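Local coordinates for DPSA15 (Streptomyces coelicolor, PDB 4CYA), which probably oxidises and stores iron as a twelve-subunit, ferritin-like Dps protein with associated DNA-binding activity, at residues L27-D32 with R92-Y97; T36-H41 with P58-V63. All coordinates share one frame; numbering follows the deposited sequence.

Contact 1: residues L27-D32 with R92-Y97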
loop_
_atom_site.group_PDB
_atom_site.type_symbol
_atom_site.label_atom_id
_atom_site.label_comp_id
_atom_site.label_asym_id
_atom_site.label_seq_id
_atom_site.Cartn_x
_atom_site.Cartn_y
_atom_site.Cartn_z
ATOM N N LEU A 27 22.195 9.718 -24.416
ATOM C CA LEU A 27 20.880 10.300 -24.055
ATOM C C LEU A 27 19.992 10.379 -25.305
ATOM O O LEU A 27 18.785 10.021 -25.269
ATOM C CB LEU A 27 21.078 11.688 -23.390
ATOM C CG LEU A 27 19.751 12.381 -23.052
ATOM C CD1 LEU A 27 18.953 11.403 -22.102
ATOM C CD2 LEU A 27 20.107 13.675 -22.363
ATOM N N HIS A 28 20.541 10.840 -26.436
ATOM C CA HIS A 28 19.745 10.783 -27.688
ATOM C C HIS A 28 19.277 9.410 -28.001
ATOM O O HIS A 28 18.127 9.230 -28.386
ATOM C CB HIS A 28 20.508 11.294 -28.920
ATOM C CG HIS A 28 20.798 12.791 -28.915
ATOM N ND1 HIS A 28 19.929 13.738 -28.455
ATOM C CD2 HIS A 28 21.921 13.475 -29.375
ATOM C CE1 HIS A 28 20.501 14.960 -28.612
ATOM N NE2 HIS A 28 21.726 14.775 -29.164
ATOM N N ALA A 29 20.175 8.421 -27.928
ATOM C CA ALA A 29 19.766 7.048 -28.190
ATOM C C ALA A 29 18.694 6.542 -27.203
ATOM O O ALA A 29 17.803 5.837 -27.617
ATOM C CB ALA A 29 20.986 6.092 -28.219
ATOM N N LEU A 30 18.793 6.859 -25.913
ATOM C CA LEU A 30 17.775 6.381 -24.975
ATOM C C LEU A 30 16.409 7.089 -25.223
ATOM O O LEU A 30 15.367 6.446 -25.102
ATOM C CB LEU A 30 18.271 6.637 -23.539
ATOM C CG LEU A 30 19.413 5.758 -23.071
ATOM C CD1 LEU A 30 19.978 6.359 -21.771
ATOM C CD2 LEU A 30 18.960 4.312 -22.819
ATOM N N ASN A 31 16.438 8.403 -25.520
ATOM C CA ASN A 31 15.208 9.156 -25.816
ATOM C C ASN A 31 14.524 8.599 -27.081
ATOM O O ASN A 31 13.281 8.354 -27.080
ATOM C CB ASN A 31 15.522 10.647 -25.932
ATOM C CG ASN A 31 15.683 11.287 -24.583
ATOM O OD1 ASN A 31 15.222 10.735 -23.602
ATOM N ND2 ASN A 31 16.391 12.467 -24.511
ATOM N N ASP A 32 15.329 8.299 -28.110
ATOM C CA ASP A 32 14.759 7.765 -29.354
ATOM C C ASP A 32 14.248 6.340 -29.063
ATOM O O ASP A 32 13.177 5.951 -29.576
ATOM C CB ASP A 32 15.836 7.815 -30.457
ATOM C CG ASP A 32 15.269 7.757 -31.889
ATOM O OD1 ASP A 32 14.108 7.278 -32.139
ATOM O OD2 ASP A 32 16.052 8.188 -32.769
ATOM N N ARG A 92 21.620 12.496 -34.316
ATOM C CA ARG A 92 21.685 11.036 -34.229
ATOM C C ARG A 92 22.408 10.416 -35.417
ATOM O O ARG A 92 22.503 11.010 -36.476
ATOM C CB ARG A 92 20.285 10.384 -34.129
ATOM C CG ARG A 92 19.415 10.654 -35.335
ATOM C CD ARG A 92 18.063 9.944 -35.141
ATOM N NE ARG A 92 17.155 10.297 -36.209
ATOM C CZ ARG A 92 15.880 9.913 -36.271
ATOM N NH1 ARG A 92 15.383 9.173 -35.325
ATOM N NH2 ARG A 92 15.115 10.262 -37.304
ATOM N N LYS A 93 22.874 9.184 -35.221
ATOM C CA LYS A 93 23.643 8.476 -36.231
ATOM C C LYS A 93 22.888 7.208 -36.662
ATOM O O LYS A 93 23.496 6.168 -36.881
ATOM C CB LYS A 93 24.996 8.120 -35.616
ATOM C CG LYS A 93 25.591 9.303 -34.872
ATOM C CD LYS A 93 27.108 9.294 -34.868
ATOM C CE LYS A 93 27.612 10.713 -34.990
ATOM N NZ LYS A 93 26.819 11.384 -36.056
ATOM N N TRP A 94 21.558 7.287 -36.734
ATOM C CA TRP A 94 20.726 6.140 -37.139
ATOM C C TRP A 94 19.462 6.733 -37.732
ATOM O O TRP A 94 19.238 7.943 -37.639
ATOM C CB TRP A 94 20.435 5.197 -35.960
ATOM C CG TRP A 94 19.878 5.939 -34.763
ATOM C CD1 TRP A 94 18.527 6.195 -34.471
ATOM C CD2 TRP A 94 20.641 6.557 -33.667
ATOM N NE1 TRP A 94 18.423 6.929 -33.308
ATOM C CE2 TRP A 94 19.655 7.175 -32.774
ATOM C CE3 TRP A 94 22.002 6.670 -33.354
ATOM C CZ2 TRP A 94 20.032 7.861 -31.606
ATOM C CZ3 TRP A 94 22.365 7.374 -32.170
ATOM C CH2 TRP A 94 21.394 7.968 -31.334
ATOM N N ASP A 95 18.639 5.919 -38.388
ATOM C CA ASP A 95 17.442 6.435 -39.049
ATOM C C ASP A 95 16.216 6.246 -38.154
ATOM O O ASP A 95 16.261 5.497 -37.192
ATOM C CB ASP A 95 17.200 5.698 -40.373
ATOM C CG ASP A 95 18.409 5.773 -41.315
ATOM O OD1 ASP A 95 19.081 6.824 -41.355
ATOM O OD2 ASP A 95 18.677 4.762 -41.990
ATOM N N ASP A 96 15.127 6.915 -38.501
ATOM C CA ASP A 96 13.844 6.707 -37.833
ATOM C C ASP A 96 13.413 5.260 -37.937
ATOM O O ASP A 96 13.587 4.614 -38.992
ATOM C CB ASP A 96 12.801 7.540 -38.523
ATOM C CG ASP A 96 12.050 8.427 -37.574
ATOM O OD1 ASP A 96 12.611 8.865 -36.532
ATOM O OD2 ASP A 96 10.908 8.744 -37.914
ATOM N N TYR A 97 12.863 4.736 -36.846
ATOM C CA TYR A 97 12.185 3.437 -36.916
ATOM C C TYR A 97 11.088 3.475 -38.004
ATOM O O TYR A 97 10.294 4.415 -38.040
ATOM C CB TYR A 97 11.556 3.193 -35.528
ATOM C CG TYR A 97 10.905 1.874 -35.407
ATOM C CD1 TYR A 97 11.662 0.741 -35.165
ATOM C CD2 TYR A 97 9.489 1.746 -35.546
ATOM C CE1 TYR A 97 11.068 -0.479 -34.987
ATOM C CE2 TYR A 97 8.882 0.501 -35.413
ATOM C CZ TYR A 97 9.700 -0.608 -35.169
ATOM O OH TYR A 97 9.124 -1.864 -35.029
HETATM O O HOH W 1 12.980 6.281 -34.366
#
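Asp32 reaches off helix 13-43 to meet Arg92 and Trp94 of the loop that follows helix 85-91, and both donors converge on one of its oxygens. Trp94 NE1 gives its hydrogen to Asp32 OD2 at 2.7 Å (157° at the hydrogen). The oxygen lies near the indole plane, whereas the N-H arrives from well above the carboxylate plane. Arg92 NH1 takes the same OD2 at 2.8 Å from the syn side, in a salt bridge whose guanidinium and carboxylate planes are only 23° apart. Asp32 is modelled in two conformers, and this account holds for one of them. In it the other oxygen is also held: a water lies 2.7 Å from Asp32 OD1 and accepts from Tyr97 N at 2.9 Å. The extended Arg92 chain carries its guanidinium on to Asp96, where NH1 and NH2 both point end-on at OD1, each at 3.0 Å. The cation thus sits between two carboxylates and probably offsets their mutual repulsion. With CG between its backbone N and carbonyl carbon (chi1 52°), Trp94 swings its indole back toward the helix. Its six-membered ring meets Ala29 obliquely, CH2 lying 3.7 Å from Ala29 CB, while its edge faces His28 O. Arg92 CB packs on one face of the indole. His28 turns its NE2 to Glu91 instead, and Asp96 also bonds Thr84, Gly86 and Ala87 of the second subunit, so the salt-bridge network runs up to the subunit interface. A long first helix holding the segment behind a short helix, in the connection between helices 49-77 and 104-130, is characteristic of the Dps variant of the ferritin four-helix bundle.

Contact 2: residues T36-H41 with P58-V63; sequences TLKHVH and PQVDQV
Val63 N donates to Gln59 O at 2.8 Å, a helical bond that sets these two residues one turn apart on helix 49-77, where both touch Leu37 of helix 13-43. Between the segments themselves the contact is apolar. Leu37 carries it with three carbons. CB presses on Val60 CG2 at 3.5 Å, tighter than a usual carbon pair; CD1 rests against both Gln59 CB (4.0 Å) and Val63 CG2 (4.1 Å); CD2 touches Gln59 OE1. That amide oxygen also has a weak bond with Tyr115 OH. Val60 straddles two neighbours: CG2, beside its own backbone N, takes Leu37, while CG1, anti to that N (chi1 169°), meets the Lys38 chain at CG and CE. The lysine chain bends at chi2 (-66°) and crosses the valine at about a right angle, bringing its CE within 3.9 Å of Val60 CG1. Its NZ continues to a salt bridge with Asp68 of the second subunit. Leu111 and Tyr115 of helix 104-130 also pack on Leu37, and Leu147 and Phe150 of helix 134-158 on Val63. The segment axes approach to 9.7 Å and run nearly antiparallel, at 161°. An antiparallel pair packed this way, with helices 104-130 and 134-158 completing the core, is characteristic of the ferritin-like four-helix bundle.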
loop_
_atom_site.group_PDB
_atom_site.type_symbol
_atom_site.label_atom_id
_atom_site.label_comp_id
_atom_site.label_asym_id
_atom_site.label_seq_id
_atom_site.Cartn_x
_atom_site.Cartn_y
_atom_site.Cartn_z
ATOM N N THR A 36 10.488 5.149 -29.641
ATOM C CA THR A 36 10.269 3.986 -30.529
ATOM C C THR A 36 9.471 2.849 -29.865
ATOM O O THR A 36 8.607 2.246 -30.486
ATOM C CB THR A 36 11.633 3.439 -31.011
ATOM O OG1 THR A 36 12.240 4.463 -31.799
ATOM C CG2 THR A 36 11.453 2.190 -31.883
ATOM N N LEU A 37 9.788 2.543 -28.597
ATOM C CA LEU A 37 9.053 1.489 -27.856
ATOM C C LEU A 37 7.593 1.868 -27.747
ATOM O O LEU A 37 6.712 0.995 -27.847
ATOM C CB LEU A 37 9.656 1.369 -26.414
ATOM C CG LEU A 37 11.066 0.694 -26.399
ATOM C CD1 LEU A 37 11.593 0.746 -24.952
ATOM C CD2 LEU A 37 10.919 -0.763 -26.823
ATOM N N LYS A 38 7.303 3.135 -27.478
ATOM C CA LYS A 38 5.853 3.583 -27.409
ATOM C C LYS A 38 5.199 3.445 -28.774
ATOM O O LYS A 38 4.049 3.019 -28.895
ATOM C CB LYS A 38 5.712 5.040 -26.909
ATOM C CG LYS A 38 5.761 5.108 -25.381
ATOM C CD LYS A 38 4.499 4.368 -24.929
ATOM C CE LYS A 38 4.047 4.576 -23.525
ATOM N NZ LYS A 38 2.798 3.727 -23.551
ATOM N N HIS A 39 5.951 3.822 -29.791
ATOM C CA HIS A 39 5.422 3.687 -31.174
ATOM C C HIS A 39 5.055 2.253 -31.466
ATOM O O HIS A 39 4.004 1.972 -32.071
ATOM C CB HIS A 39 6.467 4.215 -32.170
ATOM C CG HIS A 39 6.062 4.036 -33.610
ATOM N ND1 HIS A 39 5.309 4.960 -34.266
ATOM C CD2 HIS A 39 6.262 2.962 -34.515
ATOM C CE1 HIS A 39 5.054 4.517 -35.536
ATOM N NE2 HIS A 39 5.639 3.291 -35.684
ATOM N N VAL A 40 5.937 1.313 -31.089
ATOM C CA VAL A 40 5.636 -0.108 -31.258
ATOM C C VAL A 40 4.420 -0.505 -30.440
ATOM O O VAL A 40 3.541 -1.207 -30.948
ATOM C CB VAL A 40 6.850 -1.038 -30.912
ATOM C CG1 VAL A 40 6.448 -2.512 -30.968
ATOM C CG2 VAL A 40 7.976 -0.786 -31.909
ATOM N N HIS A 41 4.338 -0.057 -29.193
ATOM C CA HIS A 41 3.213 -0.458 -28.346
ATOM C C HIS A 41 1.902 0.003 -29.015
ATOM O O HIS A 41 0.908 -0.747 -29.054
ATOM C CB HIS A 41 3.398 0.218 -26.965
ATOM C CG HIS A 41 2.443 -0.283 -25.879
ATOM N ND1 HIS A 41 1.090 -0.122 -25.928
ATOM C CD2 HIS A 41 2.708 -0.949 -24.673
ATOM C CE1 HIS A 41 0.537 -0.636 -24.828
ATOM N NE2 HIS A 41 1.534 -1.104 -24.036
ATOM N N PRO A 58 7.034 -2.454 -19.270
ATOM C CA PRO A 58 8.072 -2.227 -18.296
ATOM C C PRO A 58 9.342 -1.672 -18.970
ATOM O O PRO A 58 10.076 -0.917 -18.314
ATOM C CB PRO A 58 8.362 -3.630 -17.718
ATOM C CG PRO A 58 7.645 -4.590 -18.587
ATOM C CD PRO A 58 6.542 -3.833 -19.257
ATOM N N GLN A 59 9.619 -2.028 -20.251
ATOM C CA GLN A 59 10.835 -1.511 -20.911
ATOM C C GLN A 59 10.728 0.002 -21.108
ATOM O O GLN A 59 11.682 0.753 -20.905
ATOM C CB GLN A 59 11.123 -2.159 -22.314
ATOM C CG GLN A 59 11.396 -3.636 -22.162
ATOM C CD GLN A 59 11.740 -4.337 -23.463
ATOM O OE1 GLN A 59 11.994 -3.714 -24.516
ATOM N NE2 GLN A 59 11.796 -5.619 -23.389
ATOM N N VAL A 60 9.534 0.476 -21.468
ATOM C CA VAL A 60 9.359 1.933 -21.671
ATOM C C VAL A 60 9.602 2.672 -20.379
ATOM O O VAL A 60 10.309 3.692 -20.328
ATOM C CB VAL A 60 7.894 2.258 -22.165
ATOM C CG1 VAL A 60 7.639 3.782 -22.111
ATOM C CG2 VAL A 60 7.715 1.791 -23.584
ATOM N N ASP A 61 9.043 2.172 -19.278
ATOM C CA ASP A 61 9.227 2.843 -18.012
ATOM C C ASP A 61 10.725 2.819 -17.583
ATOM O O ASP A 61 11.255 3.821 -17.083
ATOM C CB ASP A 61 8.423 2.158 -16.912
ATOM C CG ASP A 61 6.897 2.294 -17.134
ATOM O OD1 ASP A 61 6.432 3.173 -17.912
ATOM O OD2 ASP A 61 6.197 1.484 -16.496
ATOM N N GLN A 62 11.387 1.700 -17.803
ATOM C CA GLN A 62 12.790 1.604 -17.393
ATOM C C GLN A 62 13.735 2.432 -18.283
ATOM O O GLN A 62 14.694 3.023 -17.771
ATOM C CB GLN A 62 13.213 0.154 -17.328
ATOM C CG GLN A 62 12.589 -0.500 -16.097
ATOM C CD GLN A 62 12.822 -2.019 -16.092
ATOM O OE1 GLN A 62 13.973 -2.465 -16.004
ATOM N NE2 GLN A 62 11.745 -2.812 -16.279
ATOM N N VAL A 63 13.453 2.495 -19.569
ATOM C CA VAL A 63 14.260 3.284 -20.484
ATOM C C VAL A 63 14.073 4.780 -20.183
ATOM O O VAL A 63 15.029 5.554 -20.235
ATOM C CB VAL A 63 14.011 2.884 -21.982
ATOM C CG1 VAL A 63 14.706 3.879 -22.915
ATOM C CG2 VAL A 63 14.541 1.478 -22.253
#

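Helix 13-43 serves both contacts: its middle turns (27-32) hold the loop in contact 1, its last turns (36-41) pair with helix 49-77 in contact 2, with centres about 14 Å apart. Tyr97 joins them, its OH lying 3.5 Å from Val40 CG2 and its ring packing on Thr36 and His39; elsewhere Leu30 O comes within 3.4 Å of Val63 CG1. Asp32 O also bonds Thr36 OG1 along the helix. Both contacts reach the second subunit. At the end of segment 36-41, His41 stacks on His53 and packs against Glu72 of the second subunit, a setting consistent with the inter-subunit ferroxidase centre of Dps proteins.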